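Local coordinates for probable ABC transporter extracellular-binding protein yckB (Bacillus subtilis, PDB 2IEE) that probably captures solute outside the cell membrane as the binding component of an ABC transport system, at residues Ala218-Gln221 against Lys222-Glu226; Lys229-Lys233 against Asp234-Thr238; Lys239-Lys242 against Gln243-Lys247. All blocks are in the same frame, centred on the assembly; numbering follows the deposited sequence.

Contact 1 (Ala218-Gln221 against Lys222-Glu226); sequences AALQ and KKMNE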
ATOM      1  N   ALA A 218      -0.517 -23.196   8.239  1.00 20.84           N
ATOM      2  CA  ALA A 218      -0.599 -23.588   6.838  1.00 21.76           C
ATOM      3  C   ALA A 218      -2.029 -23.857   6.369  1.00 21.32           C
ATOM      4  O   ALA A 218      -2.359 -23.612   5.209  1.00 20.78           O
ATOM      5  CB  ALA A 218       0.269 -24.820   6.599  1.00 23.51           C
ATOM      6  N   ALA A 219      -2.869 -24.372   7.265  1.00 20.47           N
ATOM      7  CA  ALA A 219      -4.258 -24.667   6.925  1.00 19.91           C
ATOM      8  C   ALA A 219      -5.012 -23.371   6.619  1.00 19.11           C
ATOM      9  O   ALA A 219      -5.729 -23.284   5.625  1.00 20.30           O
ATOM     10  CB  ALA A 219      -4.935 -25.422   8.073  1.00 20.32           C
ATOM     11  N   LEU A 220      -4.856 -22.371   7.480  1.00 18.34           N
ATOM     12  CA  LEU A 220      -5.503 -21.081   7.271  1.00 17.13           C
ATOM     13  C   LEU A 220      -4.971 -20.478   5.972  1.00 17.75           C
ATOM     14  O   LEU A 220      -5.736 -19.962   5.150  1.00 18.93           O
ATOM     15  CB  LEU A 220      -5.200 -20.132   8.434  1.00 16.80           C
ATOM     16  CG  LEU A 220      -5.666 -18.675   8.290  1.00 14.27           C
ATOM     17  CD1 LEU A 220      -7.172 -18.615   8.114  1.00 12.89           C
ATOM     18  CD2 LEU A 220      -5.248 -17.896   9.529  1.00 13.15           C
ATOM     19  N   GLN A 221      -3.656 -20.557   5.793  1.00 16.65           N
ATOM     20  CA  GLN A 221      -3.001 -20.027   4.598  1.00 18.26           C
ATOM     21  C   GLN A 221      -3.611 -20.590   3.314  1.00 19.49           C
ATOM     22  O   GLN A 221      -3.905 -19.842   2.377  1.00 18.05           O
ATOM     23  CB  GLN A 221      -1.508 -20.357   4.621  1.00 17.17           C
ATOM     24  CG  GLN A 221      -0.709 -19.631   3.568  1.00 19.14           C
ATOM     25  CD  GLN A 221       0.716 -20.127   3.485  1.00 22.69           C
ATOM     26  OE1 GLN A 221       1.581 -19.477   2.896  1.00 19.96           O
ATOM     27  NE2 GLN A 221       0.967 -21.295   4.067  1.00 20.76           N
ATOM     28  N   LYS A 222      -3.799 -21.909   3.271  1.00 18.55           N
ATOM     29  CA  LYS A 222      -4.364 -22.555   2.089  1.00 19.07           C
ATOM     30  C   LYS A 222      -5.818 -22.141   1.848  1.00 18.51           C
ATOM     31  O   LYS A 222      -6.234 -21.921   0.712  1.00 16.71           O
ATOM     32  CB  LYS A 222      -4.267 -24.077   2.225  1.00 22.62           C
ATOM     33  CG  LYS A 222      -4.575 -24.831   0.934  1.00 29.49           C
ATOM     34  CD  LYS A 222      -4.471 -26.342   1.109  1.00 34.06           C
ATOM     35  CE  LYS A 222      -4.652 -27.058  -0.228  1.00 36.55           C
ATOM     36  NZ  LYS A 222      -5.928 -26.669  -0.902  1.00 38.52           N
ATOM     37  N   LYS A 223      -6.591 -22.030   2.923  1.00 19.67           N
ATOM     38  CA  LYS A 223      -7.991 -21.636   2.810  1.00 19.34           C
ATOM     39  C   LYS A 223      -8.127 -20.200   2.307  1.00 18.77           C
ATOM     40  O   LYS A 223      -8.955 -19.914   1.437  1.00 17.45           O
ATOM     41  CB  LYS A 223      -8.686 -21.804   4.164  1.00 20.06           C
ATOM     42  CG  LYS A 223      -9.011 -23.254   4.499  1.00 24.72           C
ATOM     43  CD  LYS A 223     -10.127 -23.753   3.592  1.00 29.02           C
ATOM     44  CE  LYS A 223     -10.498 -25.188   3.881  1.00 33.38           C
ATOM     45  NZ  LYS A 223     -11.676 -25.610   3.067  1.00 35.43           N
HETATM   46  N   MSE A 224      -7.319 -19.299   2.856  1.00 20.94           N
HETATM   47  CA  MSE A 224      -7.344 -17.900   2.438  1.00 21.90           C
HETATM   48  C   MSE A 224      -7.010 -17.794   0.954  1.00 20.54           C
HETATM   49  O   MSE A 224      -7.690 -17.087   0.207  1.00 17.76           O
HETATM   50  CB  MSE A 224      -6.334 -17.076   3.240  1.00 28.41           C
HETATM   51  CG  MSE A 224      -6.875 -16.470   4.522  1.00 37.86           C
HETATM   52 SE   MSE A 224      -8.272 -15.156   4.182  1.00 51.90          SE
HETATM   53  CE  MSE A 224      -9.586 -15.834   5.405  1.00 42.06           C
ATOM     54  N   ASN A 225      -5.963 -18.498   0.529  1.00 19.28           N
ATOM     55  CA  ASN A 225      -5.553 -18.469  -0.874  1.00 20.19           C
ATOM     56  C   ASN A 225      -6.654 -19.020  -1.775  1.00 20.38           C
ATOM     57  O   ASN A 225      -6.839 -18.555  -2.901  1.00 19.41           O
ATOM     58  CB  ASN A 225      -4.265 -19.272  -1.079  1.00 19.16           C
ATOM     59  CG  ASN A 225      -3.037 -18.560  -0.525  1.00 20.43           C
ATOM     60  OD1 ASN A 225      -3.131 -17.449   0.003  1.00 16.06           O
ATOM     61  ND2 ASN A 225      -1.880 -19.197  -0.650  1.00 18.07           N
ATOM     62  N   GLU A 226      -7.382 -20.010  -1.269  1.00 19.95           N
ATOM     63  CA  GLU A 226      -8.472 -20.612  -2.023  1.00 21.27           C
ATOM     64  C   GLU A 226      -9.544 -19.564  -2.314  1.00 20.78           C
ATOM     65  O   GLU A 226     -10.029 -19.453  -3.440  1.00 22.07           O
ATOM     66  CB  GLU A 226      -9.063 -21.796  -1.240  1.00 21.08           C
ATOM     67  CG  GLU A 226      -8.340 -23.122  -1.487  1.00 25.57           C
ATOM     68  CD  GLU A 226      -8.812 -24.259  -0.584  1.00 29.20           C
ATOM     69  OE1 GLU A 226     -10.040 -24.449  -0.439  1.00 29.80           O
ATOM     70  OE2 GLU A 226      -7.949 -24.972  -0.028  1.00 30.97           O
TER

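Contact 2 (Lys229-Lys233 against Asp234-Thr238); sequences KEMSK and DGSLT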
ATOM      1  N   LYS A 229      -8.130 -16.794  -4.682  1.00 18.32           N
ATOM      2  CA  LYS A 229      -8.043 -17.275  -6.056  1.00 20.86           C
ATOM      3  C   LYS A 229      -9.420 -17.197  -6.707  1.00 21.73           C
ATOM      4  O   LYS A 229      -9.552 -16.819  -7.869  1.00 22.75           O
ATOM      5  CB  LYS A 229      -7.536 -18.725  -6.076  1.00 23.76           C
ATOM      6  CG  LYS A 229      -7.494 -19.356  -7.462  1.00 26.39           C
ATOM      7  CD  LYS A 229      -6.842 -20.734  -7.432  1.00 31.23           C
ATOM      8  CE  LYS A 229      -6.739 -21.333  -8.835  1.00 33.05           C
ATOM      9  NZ  LYS A 229      -6.005 -22.634  -8.843  1.00 34.89           N
ATOM     10  N   GLU A 230     -10.441 -17.564  -5.941  1.00 23.58           N
ATOM     11  CA  GLU A 230     -11.817 -17.531  -6.409  1.00 25.80           C
ATOM     12  C   GLU A 230     -12.201 -16.089  -6.744  1.00 26.00           C
ATOM     13  O   GLU A 230     -12.906 -15.831  -7.724  1.00 24.42           O
ATOM     14  CB  GLU A 230     -12.736 -18.086  -5.317  1.00 27.88           C
ATOM     15  CG  GLU A 230     -14.208 -18.140  -5.666  1.00 33.05           C
ATOM     16  CD  GLU A 230     -15.043 -18.671  -4.510  1.00 38.71           C
ATOM     17  OE1 GLU A 230     -14.874 -19.857  -4.144  1.00 39.49           O
ATOM     18  OE2 GLU A 230     -15.864 -17.903  -3.960  1.00 40.26           O
HETATM   19  N   MSE A 231     -11.728 -15.157  -5.921  1.00 25.71           N
HETATM   20  CA  MSE A 231     -12.006 -13.737  -6.108  1.00 25.90           C
HETATM   21  C   MSE A 231     -11.214 -13.205  -7.295  1.00 26.81           C
HETATM   22  O   MSE A 231     -11.687 -12.357  -8.057  1.00 25.65           O
HETATM   23  CB  MSE A 231     -11.642 -12.965  -4.837  1.00 25.95           C
HETATM   24  CG  MSE A 231     -12.634 -13.152  -3.695  1.00 25.55           C
HETATM   25 SE   MSE A 231     -11.972 -12.436  -2.020  1.00 32.10          SE
HETATM   26  CE  MSE A 231     -12.211 -10.553  -2.392  1.00 28.81           C
ATOM     27  N   SER A 232     -10.004 -13.725  -7.453  1.00 27.52           N
ATOM     28  CA  SER A 232      -9.135 -13.330  -8.545  1.00 29.10           C
ATOM     29  C   SER A 232      -9.736 -13.730  -9.885  1.00 28.41           C
ATOM     30  O   SER A 232      -9.655 -12.981 -10.862  1.00 29.04           O
ATOM     31  CB  SER A 232      -7.768 -13.991  -8.387  1.00 29.75           C
ATOM     32  OG  SER A 232      -6.928 -13.650  -9.472  1.00 33.20           O
ATOM     33  N   LYS A 233     -10.350 -14.910  -9.921  1.00 27.41           N
ATOM     34  CA  LYS A 233     -10.949 -15.428 -11.145  1.00 26.91           C
ATOM     35  C   LYS A 233     -12.307 -14.822 -11.497  1.00 27.12           C
ATOM     36  O   LYS A 233     -12.622 -14.681 -12.679  1.00 28.84           O
ATOM     37  CB  LYS A 233     -11.062 -16.956 -11.063  1.00 26.97           C
ATOM     38  CG  LYS A 233      -9.725 -17.646 -10.812  1.00 27.85           C
ATOM     39  CD  LYS A 233      -9.869 -19.130 -10.487  1.00 28.68           C
ATOM     40  CE  LYS A 233     -10.141 -19.964 -11.726  1.00 30.63           C
ATOM     41  NZ  LYS A 233     -10.087 -21.431 -11.433  1.00 31.67           N
ATOM     42  N   ASP A 234     -13.117 -14.460 -10.503  1.00 26.10           N
ATOM     43  CA  ASP A 234     -14.416 -13.877 -10.829  1.00 25.05           C
ATOM     44  C   ASP A 234     -14.425 -12.353 -10.915  1.00 24.25           C
ATOM     45  O   ASP A 234     -15.479 -11.747 -11.089  1.00 24.81           O
ATOM     46  CB  ASP A 234     -15.498 -14.340  -9.856  1.00 23.66           C
ATOM     47  CG  ASP A 234     -15.295 -13.822  -8.449  1.00 25.04           C
ATOM     48  OD1 ASP A 234     -14.592 -12.805  -8.261  1.00 25.13           O
ATOM     49  OD2 ASP A 234     -15.869 -14.435  -7.526  1.00 25.49           O
ATOM     50  N   GLY A 235     -13.258 -11.733 -10.795  1.00 24.32           N
ATOM     51  CA  GLY A 235     -13.189 -10.284 -10.905  1.00 25.39           C
ATOM     52  C   GLY A 235     -13.440  -9.472  -9.647  1.00 24.00           C
ATOM     53  O   GLY A 235     -13.443  -8.243  -9.702  1.00 24.42           O
ATOM     54  N   SER A 236     -13.646 -10.144  -8.517  1.00 22.11           N
ATOM     55  CA  SER A 236     -13.891  -9.455  -7.254  1.00 20.94           C
ATOM     56  C   SER A 236     -12.712  -8.580  -6.842  1.00 19.38           C
ATOM     57  O   SER A 236     -12.896  -7.455  -6.378  1.00 17.63           O
ATOM     58  CB  SER A 236     -14.182 -10.469  -6.147  1.00 21.01           C
ATOM     59  OG  SER A 236     -15.329 -11.234  -6.461  1.00 24.16           O
ATOM     60  N   LEU A 237     -11.500  -9.096  -7.002  1.00 18.64           N
ATOM     61  CA  LEU A 237     -10.315  -8.326  -6.645  1.00 18.88           C
ATOM     62  C   LEU A 237     -10.231  -7.058  -7.490  1.00 17.83           C
ATOM     63  O   LEU A 237     -10.088  -5.956  -6.961  1.00 17.31           O
ATOM     64  CB  LEU A 237      -9.046  -9.164  -6.838  1.00 18.54           C
ATOM     65  CG  LEU A 237      -8.753 -10.245  -5.794  1.00 19.40           C
ATOM     66  CD1 LEU A 237      -7.446 -10.930  -6.134  1.00 20.10           C
ATOM     67  CD2 LEU A 237      -8.662  -9.618  -4.408  1.00 20.83           C
ATOM     68  N   THR A 238     -10.322  -7.215  -8.808  1.00 18.31           N
ATOM     69  CA  THR A 238     -10.253  -6.072  -9.711  1.00 17.55           C
ATOM     70  C   THR A 238     -11.363  -5.082  -9.376  1.00 17.46           C
ATOM     71  O   THR A 238     -11.148  -3.872  -9.385  1.00 17.02           O
ATOM     72  CB  THR A 238     -10.384  -6.514 -11.189  1.00 16.80           C
ATOM     73  OG1 THR A 238      -9.280  -7.360 -11.526  1.00 14.84           O
ATOM     74  CG2 THR A 238     -10.379  -5.304 -12.115  1.00 15.50           C
TER
HETATM   75  O   HOH W   1     -10.277 -10.185  -9.900  1.00 15.41           O

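Contact 3 (Lys239-Lys242 against Gln243-Lys247); sequences KLSK and QFFNK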
ATOM      1  N   LYS A 239     -12.542  -5.605  -9.062  1.00 18.26           N
ATOM      2  CA  LYS A 239     -13.690  -4.767  -8.720  1.00 19.83           C
ATOM      3  C   LYS A 239     -13.405  -3.904  -7.495  1.00 17.19           C
ATOM      4  O   LYS A 239     -13.662  -2.699  -7.500  1.00 16.59           O
ATOM      5  CB  LYS A 239     -14.919  -5.644  -8.463  1.00 24.11           C
ATOM      6  CG  LYS A 239     -16.188  -4.870  -8.127  1.00 29.52           C
ATOM      7  CD  LYS A 239     -17.404  -5.788  -8.197  1.00 33.19           C
ATOM      8  CE  LYS A 239     -18.702  -5.017  -8.038  1.00 35.87           C
ATOM      9  NZ  LYS A 239     -19.890  -5.884  -8.277  1.00 39.50           N
ATOM     10  N   LEU A 240     -12.873  -4.519  -6.445  1.00 14.95           N
ATOM     11  CA  LEU A 240     -12.557  -3.783  -5.225  1.00 12.69           C
ATOM     12  C   LEU A 240     -11.437  -2.775  -5.477  1.00 10.81           C
ATOM     13  O   LEU A 240     -11.456  -1.665  -4.946  1.00  8.74           O
ATOM     14  CB  LEU A 240     -12.155  -4.759  -4.115  1.00 13.17           C
ATOM     15  CG  LEU A 240     -13.296  -5.580  -3.508  1.00 13.67           C
ATOM     16  CD1 LEU A 240     -12.731  -6.673  -2.622  1.00 14.21           C
ATOM     17  CD2 LEU A 240     -14.219  -4.661  -2.708  1.00 14.01           C
ATOM     18  N   SER A 241     -10.460  -3.170  -6.287  1.00  9.80           N
ATOM     19  CA  SER A 241      -9.331  -2.304  -6.617  1.00 11.89           C
ATOM     20  C   SER A 241      -9.777  -1.030  -7.321  1.00 11.70           C
ATOM     21  O   SER A 241      -9.389   0.070  -6.943  1.00 12.32           O
ATOM     22  CB  SER A 241      -8.341  -3.044  -7.519  1.00 11.72           C
ATOM     23  OG  SER A 241      -7.316  -2.172  -7.957  1.00 13.42           O
ATOM     24  N   LYS A 242     -10.597  -1.192  -8.351  1.00 13.48           N
ATOM     25  CA  LYS A 242     -11.085  -0.060  -9.129  1.00 13.43           C
ATOM     26  C   LYS A 242     -11.869   0.902  -8.261  1.00 14.65           C
ATOM     27  O   LYS A 242     -11.838   2.114  -8.477  1.00 14.35           O
ATOM     28  CB  LYS A 242     -11.935  -0.566 -10.297  1.00 11.53           C
ATOM     29  CG  LYS A 242     -11.128  -1.374 -11.317  1.00 10.71           C
ATOM     30  CD  LYS A 242     -11.999  -1.933 -12.431  1.00 14.05           C
ATOM     31  CE  LYS A 242     -12.790  -0.835 -13.127  1.00 14.02           C
ATOM     32  NZ  LYS A 242     -13.400  -1.346 -14.382  1.00 17.57           N
ATOM     33  N   GLN A 243     -12.553   0.359  -7.261  1.00 15.61           N
ATOM     34  CA  GLN A 243     -13.334   1.173  -6.346  1.00 15.04           C
ATOM     35  C   GLN A 243     -12.460   2.063  -5.467  1.00 15.06           C
ATOM     36  O   GLN A 243     -12.774   3.231  -5.252  1.00 13.96           O
ATOM     37  CB  GLN A 243     -14.203   0.279  -5.454  1.00 17.24           C
ATOM     38  CG  GLN A 243     -14.815   1.024  -4.276  1.00 20.62           C
ATOM     39  CD  GLN A 243     -15.689   0.149  -3.399  1.00 25.41           C
ATOM     40  OE1 GLN A 243     -16.304   0.630  -2.442  1.00 28.23           O
ATOM     41  NE2 GLN A 243     -15.753  -1.141  -3.719  1.00 24.74           N
ATOM     42  N   PHE A 244     -11.361   1.511  -4.964  1.00 14.35           N
ATOM     43  CA  PHE A 244     -10.472   2.253  -4.078  1.00 15.45           C
ATOM     44  C   PHE A 244      -9.293   2.953  -4.727  1.00 14.77           C
ATOM     45  O   PHE A 244      -8.727   3.880  -4.145  1.00 16.80           O
ATOM     46  CB  PHE A 244      -9.978   1.326  -2.966  1.00 14.11           C
ATOM     47  CG  PHE A 244     -11.048   0.977  -1.983  1.00 14.52           C
ATOM     48  CD1 PHE A 244     -11.450   1.898  -1.023  1.00 12.09           C
ATOM     49  CD2 PHE A 244     -11.706  -0.243  -2.058  1.00 13.74           C
ATOM     50  CE1 PHE A 244     -12.495   1.611  -0.155  1.00 11.67           C
ATOM     51  CE2 PHE A 244     -12.752  -0.538  -1.196  1.00 14.09           C
ATOM     52  CZ  PHE A 244     -13.146   0.395  -0.241  1.00 11.59           C
ATOM     53  N   PHE A 245      -8.924   2.523  -5.926  1.00 13.99           N
ATOM     54  CA  PHE A 245      -7.803   3.128  -6.630  1.00 13.22           C
ATOM     55  C   PHE A 245      -8.196   3.818  -7.944  1.00 14.62           C
ATOM     56  O   PHE A 245      -7.472   3.754  -8.936  1.00 14.27           O
ATOM     57  CB  PHE A 245      -6.730   2.062  -6.878  1.00 13.59           C
ATOM     58  CG  PHE A 245      -5.967   1.672  -5.639  1.00 12.30           C
ATOM     59  CD1 PHE A 245      -4.933   2.475  -5.158  1.00 12.39           C
ATOM     60  CD2 PHE A 245      -6.289   0.505  -4.942  1.00 14.21           C
ATOM     61  CE1 PHE A 245      -4.227   2.119  -3.997  1.00 11.41           C
ATOM     62  CE2 PHE A 245      -5.594   0.141  -3.786  1.00 12.67           C
ATOM     63  CZ  PHE A 245      -4.556   0.954  -3.314  1.00 12.37           C
ATOM     64  N   ASN A 246      -9.352   4.476  -7.928  1.00 15.30           N
ATOM     65  CA  ASN A 246      -9.872   5.222  -9.075  1.00 15.05           C
ATOM     66  C   ASN A 246      -9.785   4.531 -10.441  1.00 15.45           C
ATOM     67  O   ASN A 246      -9.199   5.065 -11.392  1.00 13.84           O
ATOM     68  CB  ASN A 246      -9.193   6.601  -9.133  1.00 14.59           C
ATOM     69  CG  ASN A 246      -9.936   7.587 -10.022  1.00 15.72           C
ATOM     70  OD1 ASN A 246     -11.162   7.645 -10.021  1.00 14.93           O
ATOM     71  ND2 ASN A 246      -9.189   8.379 -10.774  1.00 16.14           N
ATOM     72  N   LYS A 247     -10.380   3.341 -10.515  1.00 16.54           N
ATOM     73  CA  LYS A 247     -10.452   2.522 -11.731  1.00 15.87           C
ATOM     74  C   LYS A 247      -9.195   1.729 -12.097  1.00 16.89           C
ATOM     75  O   LYS A 247      -9.193   0.969 -13.069  1.00 15.80           O
ATOM     76  CB  LYS A 247     -10.893   3.379 -12.920  1.00 13.29           C
ATOM     77  CG  LYS A 247     -12.139   4.237 -12.663  1.00 14.61           C
ATOM     78  CD  LYS A 247     -13.303   3.431 -12.083  1.00 16.17           C
ATOM     79  CE  LYS A 247     -14.551   4.292 -11.888  1.00 15.41           C
ATOM     80  NZ  LYS A 247     -14.269   5.529 -11.097  1.00 17.88           N
TER

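Contact 1 (Ala218-Gln221 against Lys222-Glu226)
Leu-220 and Met-224, a selenomethionine, meet on one face of the first turns of the alpha-helix that starts at Ala-218, and they illustrate the i to i+4 rule by which a helix builds its own apolar ridge. Their side chains run side by side and point the same way, with Leu-220 CD1 lying 4.2 Å from Met-224 CG. The leucine adopts chi1 173°, which sets CG beside its own carbonyl carbon and turns a methyl branch along the helix toward its neighbour. Below this pair the backbone repeats the same spacing. Met-224 N donates to Leu-220 O at 2.9 Å. Lys-222 N does the same to Ala-218 O at 3.0 Å, and Lys-223 N to Ala-219 O at 3.1 Å; Asn-225 N to Gln-221 O completes the set. CG of Lys-223, a methylene, rests on Ala-219 O, and the amide carbon CG of Asn-225 sits 3.3 Å from Gln-221 O.

The next shell fixes how the helix lies on the domain. Leu-220 and Met-224 face strand 197-214, touching Met-213 and Leu-211 respectively, while Trp-14 of helix 14-20 packs against Ala-219, Leu-220 and Lys-223. OD1 of Asn-225 accepts from the backbone N of Thr-105, tying the helix to the loop after strand 101-103. On the exposed flank Lys-222 runs out extended and bends only at its last torsion (chi4 -55°). That bend brings its NZ to 2.8 Å from OE2 of Glu-226, one turn on, in a salt bridge approached from above the carboxylate plane.

Contact 2 (Lys229-Lys233 against Asp234-Thr238)
Asp-234, Met-231 and Leu-237 carry the turn where helix 218-234 gives way to helix 236-244. Asp-234 N donates to Glu-230 O at 3.1 Å; Gly-235 then takes a positive phi of 86° and the chain changes direction. With chi1 at 67°, the carboxylate of Asp-234 folds back over the turn; OD1 accepts from Ser-236 N at 2.8 Å, an Asx turn, and also from Ser-236 OG on the syn side, tilted out of the carboxylate plane. Ser-236 OG is further hydrogen-bonded with Arg-60 NH2. With an alanine in place of Ser-236 the hydroxyl goes, and Asp-234 OD1 would probably keep only the backbone N-H while Arg-60 NH2 loses a partner. Met-231 and Leu-237 cross at about a right angle, Met-231 CB lying 4.1 Å from Leu-237 CG. The CD1 methyl of Leu-237 reaches Ser-232 CB at 3.8 Å. Met-231 O receives weak bonds from Ser-236 N and Leu-237 N, while one water bridges Ser-232 O and Thr-238 N. Glu-230 OE2 and Asp-234 OD2 stand 5.0 Å apart; Arg-60 NH1, salt-bridged to the first and in a long, weak pair with the second, probably eases their repulsion.

Contact 3 (Lys239-Lys242 against Gln243-Lys247)
With chi1 at -71° and -73°, Phe-244 and Phe-245 both hold CG beside the backbone N, and each ring is thereby swung back along the helix with an edge near the carbonyl oxygen four residues earlier. CD2 of Phe-244 comes to 3.2 Å from Leu-240 O, close to the ring plane, while Ser-241 O lies in the plane of the Phe-245 ring, at its edge. The same two oxygens take backbone bonds: Phe-244 N reaches Leu-240 O, and Phe-245 N reaches Ser-241 O at 2.7 Å. Gln-243 extends beside Leu-240, placing NE2 4.0 Å from Leu-240 CD2, and its CG lies over one face of Phe-244, offset toward the rim.

This is the C-terminal end of helix 236-244, in a chain of the bacterial solute-binding protein 3 family; the helix lies against helix 49-60 through Leu-240, Ser-241 and Phe-244. Phe-245 leaves the helical conformation, Asn-246 and Lys-247 turn to positive phi, and the spacing widens to i+5: Lys-247 N donates to Lys-242 O at 2.8 Å, in the carbonyl plane and on a lone pair. The aliphatic part of Lys-242 lies over this turn, CB 3.7 Å from Lys-247 CA and CG 3.5 Å from Lys-247 O. Ser-241 OG ties the helix to the chain that follows, bonded to both Ala-248 O and Val-250 N. Phe-245 packs on Pro-33 and Val-250, and Asn-246 touches Leu-186 and Ala-189 of helix 181-190.

How the contacts relate
The three contacts follow one another along the C-terminal part of the chain without overlapping: contact 1 in the first turns of helix 218-234, contact 2 at the joint with helix 236-244, contact 3 at that helix's end. Centres of contacts 1 and 2 lie about 16 Å apart, those of 2 and 3 about 13 Å, and those of 1 and 3 about 25 Å. Contacts 2 and 3 touch where Met-231 CE meets Leu-240 CD1 at 3.9 Å. The two helices, joined at contact 2, thus link the face that meets strand 197-214 and helix 14-20 with the one that meets helix 49-60, within a single family 3 solute-binding protein range.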